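Local coordinates for entry-fusion complex associated protein OPG083 (Vaccinia virus, PDB 6CJ6) that acts within the poxvirus entry-fusion complex, which merges viral and cellular membranes and opens a pore so that the virion core enters the host cytoplasm, at residues Ile35-Ile41 with Asp118-Ile124. Sequence-based numbering, arbitrary orientation.
With MOH (methanol), chain B; EDO (1,2-ethanediol), chain P.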
ATOM      1  N   ILE A  35      11.437  11.898   2.139  1.00 48.42           N
ATOM      2  CA  ILE A  35      10.294  12.039   3.032  1.00 41.74           C
ATOM      3  C   ILE A  35      10.257  10.834   3.962  1.00 34.01           C
ATOM      4  O   ILE A  35      10.772   9.758   3.641  1.00 31.44           O
ATOM      5  CB  ILE A  35       8.970  12.202   2.243  1.00 40.08           C
ATOM      6  CG1 ILE A  35       7.959  13.020   3.049  1.00 44.46           C
ATOM      7  CG2 ILE A  35       8.385  10.847   1.879  1.00 34.45           C
ATOM      8  CD1 ILE A  35       6.664  13.287   2.315  1.00 48.37           C
ATOM      9  N   HIS A  36       9.656  11.026   5.135  1.00 38.25           N
ATOM     10  CA  HIS A  36       9.530   9.970   6.129  1.00 34.25           C
ATOM     11  C   HIS A  36       8.107   9.933   6.665  1.00 31.62           C
ATOM     12  O   HIS A  36       7.399  10.944   6.670  1.00 33.97           O
ATOM     13  CB  HIS A  36      10.502  10.171   7.294  1.00 36.91           C
ATOM     14  CG  HIS A  36      11.939  10.008   6.914  1.00 41.15           C
ATOM     15  ND1 HIS A  36      12.702  11.045   6.423  1.00 51.17           N
ATOM     16  CD2 HIS A  36      12.751   8.924   6.945  1.00 43.41           C
ATOM     17  CE1 HIS A  36      13.924  10.609   6.172  1.00 51.45           C
ATOM     18  NE2 HIS A  36      13.979   9.325   6.480  1.00 54.75           N
ATOM     19  N   ILE A  37       7.695   8.751   7.112  1.00 32.39           N
ATOM     20  CA  ILE A  37       6.389   8.574   7.741  1.00 32.25           C
ATOM     21  C   ILE A  37       6.531   8.946   9.212  1.00 29.99           C
ATOM     22  O   ILE A  37       7.232   8.268   9.967  1.00 32.90           O
ATOM     23  CB  ILE A  37       5.880   7.138   7.584  1.00 32.03           C
ATOM     24  CG1 ILE A  37       5.806   6.755   6.106  1.00 34.56           C
ATOM     25  CG2 ILE A  37       4.517   6.987   8.244  1.00 41.24           C
ATOM     26  CD1 ILE A  37       4.846   7.597   5.308  1.00 31.69           C
ATOM     27  N   GLY A  38       5.872  10.024   9.621  1.00 27.11           N
ATOM     28  CA  GLY A  38       5.995  10.480  10.989  1.00 31.14           C
ATOM     29  C   GLY A  38       4.674  10.557  11.723  1.00 31.97           C
ATOM     30  O   GLY A  38       4.604  11.102  12.827  1.00 28.48           O
ATOM     31  N   GLU A  39       3.621  10.003  11.130  1.00 32.54           N
ATOM     32  CA  GLU A  39       2.286  10.174  11.686  1.00 27.86           C
ATOM     33  C   GLU A  39       1.310   9.212  11.024  1.00 36.36           C
ATOM     34  O   GLU A  39       1.098   9.269   9.807  1.00 31.75           O
ATOM     35  CB  GLU A  39       1.846  11.625  11.483  1.00 33.34           C
ATOM     36  CG  GLU A  39       0.545  12.021  12.134  1.00 36.60           C
ATOM     37  CD  GLU A  39       0.314  13.518  12.048  1.00 44.56           C
ATOM     38  OE1 GLU A  39       1.217  14.279  12.460  1.00 42.52           O
ATOM     39  OE2 GLU A  39      -0.755  13.935  11.550  1.00 43.63           O
ATOM     40  N   VAL A  40       0.718   8.318  11.810  1.00 26.91           N
ATOM     41  CA  VAL A  40      -0.243   7.341  11.316  1.00 24.92           C
ATOM     42  C   VAL A  40      -1.571   7.589  12.014  1.00 31.94           C
ATOM     43  O   VAL A  40      -1.627   7.649  13.248  1.00 27.44           O
ATOM     44  CB  VAL A  40       0.241   5.899  11.558  1.00 31.73           C
ATOM     45  CG1 VAL A  40      -0.819   4.903  11.107  1.00 31.80           C
ATOM     46  CG2 VAL A  40       1.552   5.652  10.838  1.00 27.78           C
ATOM     47  N   ILE A  41      -2.636   7.738  11.228  1.00 26.60           N
ATOM     48  CA  ILE A  41      -3.970   7.918  11.780  1.00 23.84           C
ATOM     49  C   ILE A  41      -4.850   6.753  11.353  1.00 28.18           C
ATOM     50  O   ILE A  41      -4.542   6.016  10.413  1.00 31.03           O
ATOM     51  CB  ILE A  41      -4.608   9.275  11.411  1.00 28.71           C
ATOM     52  CG1 ILE A  41      -5.212   9.227  10.009  1.00 41.23           C
ATOM     53  CG2 ILE A  41      -3.580  10.392  11.507  1.00 27.45           C
ATOM     54  CD1 ILE A  41      -5.725  10.569   9.521  1.00 45.23           C
ATOM     55  N   ASP A 118       9.244  17.417   5.131  1.00 52.98           N
ATOM     56  CA  ASP A 118       9.843  16.089   5.067  1.00 50.36           C
ATOM     57  C   ASP A 118       9.048  15.008   5.791  1.00 47.32           C
ATOM     58  O   ASP A 118       9.441  13.839   5.720  1.00 40.71           O
ATOM     59  CB  ASP A 118      11.252  16.127   5.665  1.00 61.51           C
ATOM     60  CG  ASP A 118      12.200  17.013   4.881  1.00 67.68           C
ATOM     61  OD1 ASP A 118      12.172  18.246   5.081  1.00 71.85           O
ATOM     62  OD2 ASP A 118      12.975  16.472   4.064  1.00 76.71           O
ATOM     63  N   ILE A 119       7.974  15.351   6.495  1.00 44.78           N
ATOM     64  CA  ILE A 119       7.209  14.387   7.281  1.00 40.19           C
ATOM     65  C   ILE A 119       5.848  14.199   6.631  1.00 35.01           C
ATOM     66  O   ILE A 119       5.185  15.178   6.265  1.00 34.91           O
ATOM     67  CB  ILE A 119       7.092  14.813   8.758  1.00 43.16           C
ATOM     68  CG1 ILE A 119       8.214  14.188   9.594  1.00 50.59           C
ATOM     69  CG2 ILE A 119       5.755  14.399   9.351  1.00 34.31           C
ATOM     70  CD1 ILE A 119       9.606  14.481   9.091  1.00 49.68           C
ATOM     71  N   GLN A 120       5.434  12.942   6.482  1.00 30.55           N
ATOM     72  CA  GLN A 120       4.167  12.592   5.856  1.00 36.77           C
ATOM     73  C   GLN A 120       3.270  11.900   6.872  1.00 31.23           C
ATOM     74  O   GLN A 120       3.727  11.030   7.620  1.00 30.37           O
ATOM     75  CB  GLN A 120       4.397  11.677   4.645  1.00 33.71           C
ATOM     76  CG  GLN A 120       3.127  11.133   3.999  1.00 37.92           C
ATOM     77  CD  GLN A 120       3.295  10.877   2.513  1.00 34.78           C
ATOM     78  OE1 GLN A 120       4.397  10.594   2.045  1.00 31.64           O
ATOM     79  NE2 GLN A 120       2.203  10.990   1.762  1.00 31.61           N
ATOM     80  N   LYS A 121       2.001  12.299   6.903  1.00 28.65           N
ATOM     81  CA  LYS A 121       0.975  11.590   7.652  1.00 35.09           C
ATOM     82  C   LYS A 121       0.364  10.527   6.749  1.00 35.65           C
ATOM     83  O   LYS A 121       0.198  10.743   5.546  1.00 38.16           O
ATOM     84  CB  LYS A 121      -0.114  12.566   8.109  1.00 28.92           C
ATOM     85  CG  LYS A 121      -1.282  11.924   8.847  1.00 43.37           C
ATOM     86  CD  LYS A 121      -2.568  11.963   8.027  1.00 41.43           C
ATOM     87  CE  LYS A 121      -3.045  13.390   7.813  1.00 45.13           C
ATOM     88  NZ  LYS A 121      -4.310  13.451   7.031  1.00 52.34           N
ATOM     89  N   LEU A 122       0.044   9.370   7.328  1.00 28.69           N
ATOM     90  CA  LEU A 122      -0.533   8.264   6.575  1.00 29.48           C
ATOM     91  C   LEU A 122      -1.781   7.758   7.282  1.00 32.26           C
ATOM     92  O   LEU A 122      -1.742   7.458   8.480  1.00 25.03           O
ATOM     93  CB  LEU A 122       0.480   7.128   6.406  1.00 28.27           C
ATOM     94  CG  LEU A 122       0.396   6.422   5.051  1.00 39.50           C
ATOM     95  CD1 LEU A 122       0.487   7.446   3.932  1.00 35.53           C
ATOM     96  CD2 LEU A 122       1.491   5.384   4.907  1.00 40.59           C
ATOM     97  N   ASP A 123      -2.881   7.660   6.537  1.00 29.82           N
ATOM     98  CA  ASP A 123      -4.172   7.222   7.063  1.00 30.98           C
ATOM     99  C   ASP A 123      -4.382   5.769   6.646  1.00 28.75           C
ATOM    100  O   ASP A 123      -4.479   5.468   5.452  1.00 35.48           O
ATOM    101  CB  ASP A 123      -5.282   8.117   6.513  1.00 30.32           C
ATOM    102  CG  ASP A 123      -6.655   7.783   7.075  1.00 32.12           C
ATOM    103  OD1 ASP A 123      -6.770   6.847   7.895  1.00 31.35           O
ATOM    104  OD2 ASP A 123      -7.629   8.465   6.694  1.00 36.03           O
ATOM    105  N   ILE A 124      -4.456   4.870   7.627  1.00 28.92           N
ATOM    106  CA  ILE A 124      -4.598   3.449   7.336  1.00 27.94           C
ATOM    107  C   ILE A 124      -6.062   3.033   7.410  1.00 25.88           C
ATOM    108  O   ILE A 124      -6.384   1.848   7.290  1.00 25.86           O
ATOM    109  CB  ILE A 124      -3.723   2.576   8.253  1.00 30.75           C
ATOM    110  CG1 ILE A 124      -4.197   2.675   9.705  1.00 27.82           C
ATOM    111  CG2 ILE A 124      -2.251   2.960   8.133  1.00 35.50           C
ATOM    112  CD1 ILE A 124      -3.518   1.690  10.610  1.00 32.73           C
TER
HETATM  113  C   MOH B 240       5.962  13.851  13.330  1.00 39.83           C
HETATM  114  O   MOH B 240       6.909  12.825  13.542  1.00 39.69           O
HETATM  115  C1  EDO P 212      16.996   5.667   5.314  1.00 62.98           C
HETATM  116  O1  EDO P 212      16.514   4.368   4.954  1.00 58.89           O
HETATM  117  C2  EDO P 212      15.815   6.589   5.589  1.00 60.64           C
HETATM  118  O2  EDO P 212      16.286   7.806   6.180  1.00 55.48           O
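L122 N to E39 O, at 2.7 Å, is the shortest of six backbone hydrogen bonds that join residues 35-41 to 118-124, and it illustrates how a parallel ladder absorbs an extra residue. Before it, Q120 takes part on both sides: its N donates to H36 O (2.8 Å), while its O receives G38 N (3.1 Å). Regular pairing would then offer G38 O to L122 N; instead E39 O takes that place, and G38 O turns away to accept a bond from a methanol. The ladder then resumes, ending with I124 N on I41 O.

On one face, CD1 of I37 meets CD2 of L122 at 4.0 Å. I35, just before the strand, reaches Q120 CB with its CD1 (3.6 Å); N148 and A145 of helix 145-158 fix the Q120 amide. On the other face, E39 lays CG and OE2 against K121 CG (OE2 to CG 3.4 Å), while OE2 stays 5.8 Å from K121 NZ. With chi1 at 81°, I41 CG1 comes within 3.5 Å of D123 OD1, and I41 CD1 touches both K121 CD and D123 CG; D123 OD2 pairs with K156. The arrangement is a parallel strand pair interrupted by a beta bulge at G38 and E39, at the margin of the L1R/F9L-family fold.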